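Local atomic coordinates of oligopeptide-binding protein appA (Bacillus subtilis, PDB entry 1XOC), a protein that binds oligopeptides for an ABC-type permease that can replace the OPP system in sporulation and genetic competence. Residues Trp344-Thr347 against Asn348-Ile352; Glu329-Glu332 against Lys333-Lys336; Tyr445-Ala448 against Glu449-Lys452. All blocks are in the same frame, centred on the assembly; numbering follows the deposited sequence.

Interaction 1 of 3, residues Trp344-Thr347 against Asn348-Ile352; sequences WKDT and NGDGI. With ZN (zinc ion), chain M.
Asp346 turns its carboxylate into the loop, where main-chain N-H groups grip it. Asn348 N gives OD1 of Asp346 a fairly straight bond of 3.0 Å on the anti side, 33° out of the carboxylate plane. Gly351 N meets Asp346 OD2 at 2.8 Å from above that plane, and Asp350 N adds a weak bond to OD1. With CG anti to the backbone N (chi1 180°), Asp346 reaches across the turn, and contacts at both oxygens fix its rotation. Asp350 makes an Asx turn: its OD1 accepts from Ile352 N at 2.6 Å from above the carboxylate plane. Both oxygens of Asp350 bind the zinc ion, OD1 at 2.3 Å, so this oxygen serves metal and main chain. The amide of Asn348 also belongs to the site, the carbonyl O of Ile352 faces the zinc ion at 2.8 Å, and Asp354 completes it. Positive phi at Gly349 and Gly351 lets the chain curl tightly. The spacing resembles the DxDxDG calcium-binding loop of EF-hands and dockerins, here holding zinc, except that Asp346, its OD1 3.8 Å from the zinc ion, holds the loop through N-H groups without binding the metal.

Interaction 2 of 3, residues Glu329-Glu332 against Lys333-Lys336; sequences EYNE and KKAK
The first turn of helix 332-341 is built here, with Asn331 at the N-cap and the chain passing from loop into helix at Glu332. Ala335 N donates to Asn331 O at 3.1 Å, nearly along the C=O axis, and Lys336 N makes the next helical bond, to Glu332 O. The side chain of Asn331 lies across Lys334 at about a right angle, its CG 3.4 Å from CB of Lys334. One helical turn apart, Glu332 and Lys336 run side by side and point the same way. NZ of Lys336 closes a salt bridge of 3.1 Å on OE1 of Glu332, arriving on the anti side and 29° out of the carboxylate plane. The lysine is fully extended beyond CG, and its CG passes 3.5 Å from Glu332 O, so its methylene chain follows the helix wall before the ammonium meets the acid. Ile387 touches both side chains, and Lys386 also lies against Glu332. With an alanine here, the Lys336 ammonium would probably lose its carboxylate mate and the side of the helix facing Lys386 and Ile387 would be left less filled. The negative charge at the first residue of the helix probably suits the dipole; the ammonium, a turn on, mainly answers the acid.

Interaction 3 of 3, residues Tyr445-Ala448 against Glu449-Lys452; sequences YKNA and EADK. With ZN (zinc ion), chain K.
The chain enters helix 448-457 through two regular main-chain bonds, Asp451 N to Asn447 O at 2.8 Å and Lys452 N to Ala448 O at 3.2 Å. Asn447 caps the N-terminal start of the helix: its OD1 takes a straight bond of 3.0 Å from Ala450 N, which lies above the amide's carbonyl plane, and a weak one from Glu449 N. CG anti to the backbone N (chi1 173°) sets the amide over these two N-H groups; the backbone itself places CB of Asn447 3.8 Å from CB of Ala450. The other end of this amide, ND2, is held by Asp480, which also binds the hydroxyl of Tyr445; that oxygen, OH, lies 4.2 Å from Ala450 CB. A water bridges Asn447 N and OD1 of Asp451, while Ser433 bonds to OD2 of Asp451. The side chain of Lys446 crosses that of Asp451 at about a right angle, its CE 4.0 Å from OD2 of Asp451. Glu449, extended beyond CG, chelates a zinc ion with both oxygens, OE1 at 2.0 Å; a water is a further ligand, and Lys476 bonds to OE1. The arrangement is a classical asparagine N-cap, with Asp480 of helix 463-480 steadying the capping amide.

Overall arrangement
Interaction 2 comes first along the chain, where the loop after strand 306-307 turns into helix 332-341; a backbone bond from Asn331 to Thr289 joins this start to the end of helix 281-289. Interaction 1 follows beyond the far end of helix 332-341, closing the metal-binding loop that leads into strand 354-355; the centres of the two lie 18 Å apart and their nearest atoms about 5 Å. Interaction 3 comes about a hundred residues later and joins the start of helix 448-457 to helix 463-480. Its nearest atoms stay about 17 Å from interaction 1 and about 18 Å from interaction 2. All three are local and in series, with no nesting or crossing.

Interaction 1 of 3, residues Trp344-Thr347 against Asn348-Ile352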
loop_
_atom_site.group_PDB
_atom_site.type_symbol
_atom_site.label_atom_id
_atom_site.label_comp_id
_atom_site.label_asym_id
_atom_site.label_seq_id
_atom_site.Cartn_x
_atom_site.Cartn_y
_atom_site.Cartn_z
ATOM N N TRP A 344 -8.918 31.908 -12.820
ATOM C CA TRP A 344 -10.258 31.332 -12.723
ATOM C C TRP A 344 -11.248 32.334 -12.147
ATOM O O TRP A 344 -11.025 32.894 -11.072
ATOM C CB TRP A 344 -10.237 30.053 -11.875
ATOM C CG TRP A 344 -9.544 28.947 -12.554
ATOM C CD1 TRP A 344 -8.222 28.614 -12.436
ATOM C CD2 TRP A 344 -10.110 28.019 -13.492
ATOM N NE1 TRP A 344 -7.933 27.539 -13.241
ATOM C CE2 TRP A 344 -9.072 27.150 -13.896
ATOM C CE3 TRP A 344 -11.393 27.824 -14.014
ATOM C CZ2 TRP A 344 -9.273 26.115 -14.813
ATOM C CZ3 TRP A 344 -11.595 26.791 -14.925
ATOM C CH2 TRP A 344 -10.537 25.940 -15.303
ATOM N N LYS A 345 -12.326 32.585 -12.883
ATOM C CA LYS A 345 -13.465 33.320 -12.350
ATOM C C LYS A 345 -14.710 32.937 -13.132
ATOM O O LYS A 345 -14.619 32.526 -14.283
ATOM C CB LYS A 345 -13.208 34.834 -12.391
ATOM C CG LYS A 345 -13.512 35.522 -13.695
ATOM C CD LYS A 345 -13.503 37.056 -13.527
ATOM C CE LYS A 345 -12.077 37.609 -13.305
ATOM N NZ LYS A 345 -11.444 37.228 -11.995
ATOM N N ASP A 346 -15.867 33.021 -12.489
ATOM C CA ASP A 346 -17.124 32.724 -13.155
ATOM C C ASP A 346 -17.382 33.861 -14.144
ATOM O O ASP A 346 -17.499 35.013 -13.738
ATOM C CB ASP A 346 -18.247 32.628 -12.123
ATOM C CG ASP A 346 -19.627 32.324 -12.762
ATOM O OD1 ASP A 346 -19.776 32.149 -14.015
ATOM O OD2 ASP A 346 -20.611 32.273 -11.998
ATOM N N THR A 347 -17.446 33.530 -15.432
ATOM C CA THR A 347 -17.663 34.529 -16.483
ATOM C C THR A 347 -18.977 34.322 -17.222
ATOM O O THR A 347 -19.205 34.929 -18.268
ATOM C CB THR A 347 -16.540 34.483 -17.524
ATOM O OG1 THR A 347 -16.474 33.169 -18.093
ATOM C CG2 THR A 347 -15.214 34.829 -16.890
ATOM N N ASN A 348 -19.843 33.468 -16.690
ATOM C CA ASN A 348 -21.123 33.186 -17.338
ATOM C C ASN A 348 -22.306 33.089 -16.364
ATOM O O ASN A 348 -23.398 32.600 -16.734
ATOM C CB ASN A 348 -21.001 31.916 -18.205
ATOM C CG ASN A 348 -20.315 30.778 -17.486
ATOM O OD1 ASN A 348 -19.560 30.010 -18.090
ATOM N ND2 ASN A 348 -20.557 30.665 -16.176
ATOM N N GLY A 349 -22.102 33.591 -15.139
ATOM C CA GLY A 349 -23.145 33.618 -14.109
ATOM C C GLY A 349 -23.723 32.272 -13.683
ATOM O O GLY A 349 -24.815 32.227 -13.117
ATOM N N ASP A 350 -23.003 31.174 -13.918
ATOM C CA ASP A 350 -23.552 29.845 -13.613
ATOM C C ASP A 350 -23.119 29.322 -12.239
ATOM O O ASP A 350 -23.460 28.202 -11.848
ATOM C CB ASP A 350 -23.210 28.842 -14.729
ATOM C CG ASP A 350 -21.703 28.422 -14.736
ATOM O OD1 ASP A 350 -20.821 28.942 -13.897
ATOM O OD2 ASP A 350 -21.351 27.594 -15.612
ATOM N N GLY A 351 -22.347 30.132 -11.519
ATOM C CA GLY A 351 -21.864 29.771 -10.203
ATOM C C GLY A 351 -20.605 28.925 -10.216
ATOM O O GLY A 351 -20.073 28.586 -9.158
ATOM N N ILE A 352 -20.101 28.559 -11.389
ATOM C CA ILE A 352 -18.887 27.749 -11.407
ATOM C C ILE A 352 -17.770 28.399 -12.203
ATOM O O ILE A 352 -17.993 28.948 -13.275
ATOM C CB ILE A 352 -19.151 26.273 -11.834
ATOM C CG1 ILE A 352 -18.894 26.026 -13.317
ATOM C CG2 ILE A 352 -20.559 25.802 -11.448
ATOM C CD1 ILE A 352 -18.335 24.678 -13.535
HETATM ZN ZN ZN M . -19.403 28.784 -15.699
#

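Interaction 2 of 3, residues Glu329-Glu332 against Lys333-Lys336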
loop_
_atom_site.group_PDB
_atom_site.type_symbol
_atom_site.label_atom_id
_atom_site.label_comp_id
_atom_site.label_asym_id
_atom_site.label_seq_id
_atom_site.Cartn_x
_atom_site.Cartn_y
_atom_site.Cartn_z
ATOM N N GLU A 329 -3.560 25.758 5.476
ATOM C CA GLU A 329 -4.684 25.703 6.398
ATOM C C GLU A 329 -5.939 26.337 5.786
ATOM O O GLU A 329 -5.873 27.282 4.998
ATOM C CB GLU A 329 -4.314 26.386 7.721
ATOM C CG GLU A 329 -3.248 25.626 8.529
ATOM C CD GLU A 329 -3.163 26.069 9.990
ATOM O OE1 GLU A 329 -3.223 25.187 10.887
ATOM O OE2 GLU A 329 -3.047 27.289 10.244
ATOM N N TYR A 330 -7.087 25.790 6.168
ATOM C CA TYR A 330 -8.365 26.147 5.574
ATOM C C TYR A 330 -8.620 27.635 5.653
ATOM O O TYR A 330 -8.526 28.248 6.719
ATOM C CB TYR A 330 -9.489 25.374 6.277
ATOM C CG TYR A 330 -10.891 25.795 5.909
ATOM C CD1 TYR A 330 -11.361 25.670 4.603
ATOM C CD2 TYR A 330 -11.756 26.287 6.871
ATOM C CE1 TYR A 330 -12.657 26.072 4.271
ATOM C CE2 TYR A 330 -13.042 26.669 6.551
ATOM C CZ TYR A 330 -13.486 26.545 5.251
ATOM O OH TYR A 330 -14.768 26.954 4.953
ATOM N N ASN A 331 -8.946 28.213 4.507
ATOM C CA ASN A 331 -9.276 29.638 4.422
ATOM C C ASN A 331 -10.031 29.843 3.124
ATOM O O ASN A 331 -9.416 29.939 2.065
ATOM C CB ASN A 331 -7.972 30.449 4.438
ATOM C CG ASN A 331 -8.182 31.944 4.460
ATOM O OD1 ASN A 331 -7.291 32.664 4.876
ATOM N ND2 ASN A 331 -9.328 32.421 4.008
ATOM N N GLU A 332 -11.360 29.866 3.196
ATOM C CA GLU A 332 -12.195 29.892 1.997
ATOM C C GLU A 332 -11.947 31.130 1.113
ATOM O O GLU A 332 -11.833 31.010 -0.114
ATOM C CB GLU A 332 -13.665 29.826 2.384
ATOM C CG GLU A 332 -14.621 29.673 1.207
ATOM C CD GLU A 332 -16.051 29.976 1.581
ATOM O OE1 GLU A 332 -16.534 31.065 1.207
ATOM O OE2 GLU A 332 -16.699 29.148 2.261
ATOM N N LYS A 333 -11.852 32.307 1.720
ATOM C CA LYS A 333 -11.655 33.522 0.907
ATOM C C LYS A 333 -10.255 33.572 0.272
ATOM O O LYS A 333 -10.098 34.056 -0.842
ATOM C CB LYS A 333 -12.026 34.815 1.645
ATOM C CG LYS A 333 -11.471 35.048 3.055
ATOM C CD LYS A 333 -12.559 35.726 3.931
ATOM C CE LYS A 333 -12.011 36.538 5.122
ATOM N NZ LYS A 333 -13.101 37.282 5.857
ATOM N N LYS A 334 -9.255 33.028 0.951
ATOM C CA LYS A 334 -7.937 32.938 0.357
ATOM C C LYS A 334 -7.946 32.002 -0.848
ATOM O O LYS A 334 -7.310 32.302 -1.849
ATOM C CB LYS A 334 -6.891 32.476 1.369
ATOM C CG LYS A 334 -5.474 32.616 0.861
ATOM C CD LYS A 334 -4.490 32.147 1.891
ATOM C CE LYS A 334 -3.092 32.158 1.336
ATOM N NZ LYS A 334 -2.745 33.530 0.898
ATOM N N ALA A 335 -8.628 30.854 -0.750
ATOM C CA ALA A 335 -8.725 29.944 -1.894
ATOM C C ALA A 335 -9.355 30.613 -3.117
ATOM O O ALA A 335 -8.906 30.413 -4.239
ATOM C CB ALA A 335 -9.515 28.716 -1.526
ATOM N N LYS A 336 -10.415 31.381 -2.878
ATOM C CA LYS A 336 -11.094 32.152 -3.927
ATOM C C LYS A 336 -10.128 33.106 -4.617
ATOM O O LYS A 336 -10.099 33.199 -5.851
ATOM C CB LYS A 336 -12.270 32.945 -3.343
ATOM C CG LYS A 336 -13.466 32.094 -2.968
ATOM C CD LYS A 336 -14.582 32.922 -2.361
ATOM C CE LYS A 336 -15.787 32.061 -2.009
ATOM N NZ LYS A 336 -16.895 32.802 -1.357
#

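Interaction 3 of 3, residues Tyr445-Ala448 against Glu449-Lys452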
loop_
_atom_site.group_PDB
_atom_site.type_symbol
_atom_site.label_atom_id
_atom_site.label_comp_id
_atom_site.label_asym_id
_atom_site.label_seq_id
_atom_site.Cartn_x
_atom_site.Cartn_y
_atom_site.Cartn_z
ATOM N N TYR A 445 3.177 13.841 -11.347
ATOM C CA TYR A 445 3.936 14.871 -10.667
ATOM C C TYR A 445 5.391 14.899 -11.119
ATOM O O TYR A 445 6.062 13.884 -11.164
ATOM C CB TYR A 445 3.888 14.608 -9.160
ATOM C CG TYR A 445 4.763 15.531 -8.360
ATOM C CD1 TYR A 445 4.516 16.876 -8.317
ATOM C CD2 TYR A 445 5.839 15.041 -7.636
ATOM C CE1 TYR A 445 5.320 17.728 -7.563
ATOM C CE2 TYR A 445 6.625 15.865 -6.866
ATOM C CZ TYR A 445 6.361 17.205 -6.829
ATOM O OH TYR A 445 7.166 18.020 -6.074
ATOM N N LYS A 446 5.885 16.091 -11.449
ATOM C CA LYS A 446 7.295 16.275 -11.763
ATOM C C LYS A 446 7.840 17.590 -11.231
ATOM O O LYS A 446 7.419 18.664 -11.669
ATOM C CB LYS A 446 7.530 16.239 -13.267
ATOM C CG LYS A 446 8.950 16.673 -13.633
ATOM C CD LYS A 446 9.373 16.159 -14.980
ATOM C CE LYS A 446 10.842 16.408 -15.209
ATOM N NZ LYS A 446 11.267 15.924 -16.544
ATOM N N ASN A 447 8.804 17.504 -10.320
ATOM C CA ASN A 447 9.574 18.666 -9.910
ATOM C C ASN A 447 11.018 18.248 -10.104
ATOM O O ASN A 447 11.502 17.390 -9.386
ATOM C CB ASN A 447 9.256 19.048 -8.453
ATOM C CG ASN A 447 10.137 20.142 -7.918
ATOM O OD1 ASN A 447 11.281 20.277 -8.326
ATOM N ND2 ASN A 447 9.606 20.944 -6.995
ATOM N N ALA A 448 11.699 18.834 -11.087
ATOM C CA ALA A 448 13.037 18.409 -11.423
ATOM C C ALA A 448 14.007 18.562 -10.248
ATOM O O ALA A 448 14.937 17.780 -10.105
ATOM C CB ALA A 448 13.544 19.188 -12.633
ATOM N N GLU A 449 13.805 19.578 -9.416
ATOM C CA GLU A 449 14.667 19.793 -8.263
ATOM C C GLU A 449 14.415 18.697 -7.219
ATOM O O GLU A 449 15.341 18.144 -6.646
ATOM C CB GLU A 449 14.490 21.215 -7.706
ATOM C CG GLU A 449 14.905 22.308 -8.714
ATOM C CD GLU A 449 14.997 23.715 -8.099
ATOM O OE1 GLU A 449 14.834 23.837 -6.861
ATOM O OE2 GLU A 449 15.240 24.715 -8.843
ATOM N N ALA A 450 13.161 18.338 -7.019
ATOM C CA ALA A 450 12.823 17.237 -6.122
ATOM C C ALA A 450 13.357 15.899 -6.651
ATOM O O ALA A 450 13.838 15.063 -5.871
ATOM C CB ALA A 450 11.319 17.155 -5.918
ATOM N N ASP A 451 13.271 15.697 -7.971
ATOM C CA ASP A 451 13.801 14.481 -8.612
ATOM C C ASP A 451 15.258 14.274 -8.218
ATOM O O ASP A 451 15.655 13.205 -7.775
ATOM C CB ASP A 451 13.751 14.595 -10.140
ATOM C CG ASP A 451 12.385 14.274 -10.734
ATOM O OD1 ASP A 451 11.498 13.786 -10.002
ATOM O OD2 ASP A 451 12.238 14.490 -11.964
ATOM N N LYS A 452 16.050 15.324 -8.395
ATOM C CA LYS A 452 17.459 15.279 -8.073
ATOM C C LYS A 452 17.725 14.947 -6.602
ATOM O O LYS A 452 18.606 14.162 -6.288
ATOM C CB LYS A 452 18.113 16.615 -8.424
ATOM C CG LYS A 452 19.616 16.606 -8.172
ATOM C CD LYS A 452 20.377 17.716 -8.886
ATOM C CE LYS A 452 21.826 17.301 -9.193
ATOM N NZ LYS A 452 22.479 16.512 -8.108
HETATM ZN ZN ZN K . 15.741 25.583 -6.721
HETATM O O HOH W 1 9.150 14.962 -9.137
HETATM O O HOH W 2 17.625 25.981 -7.317
#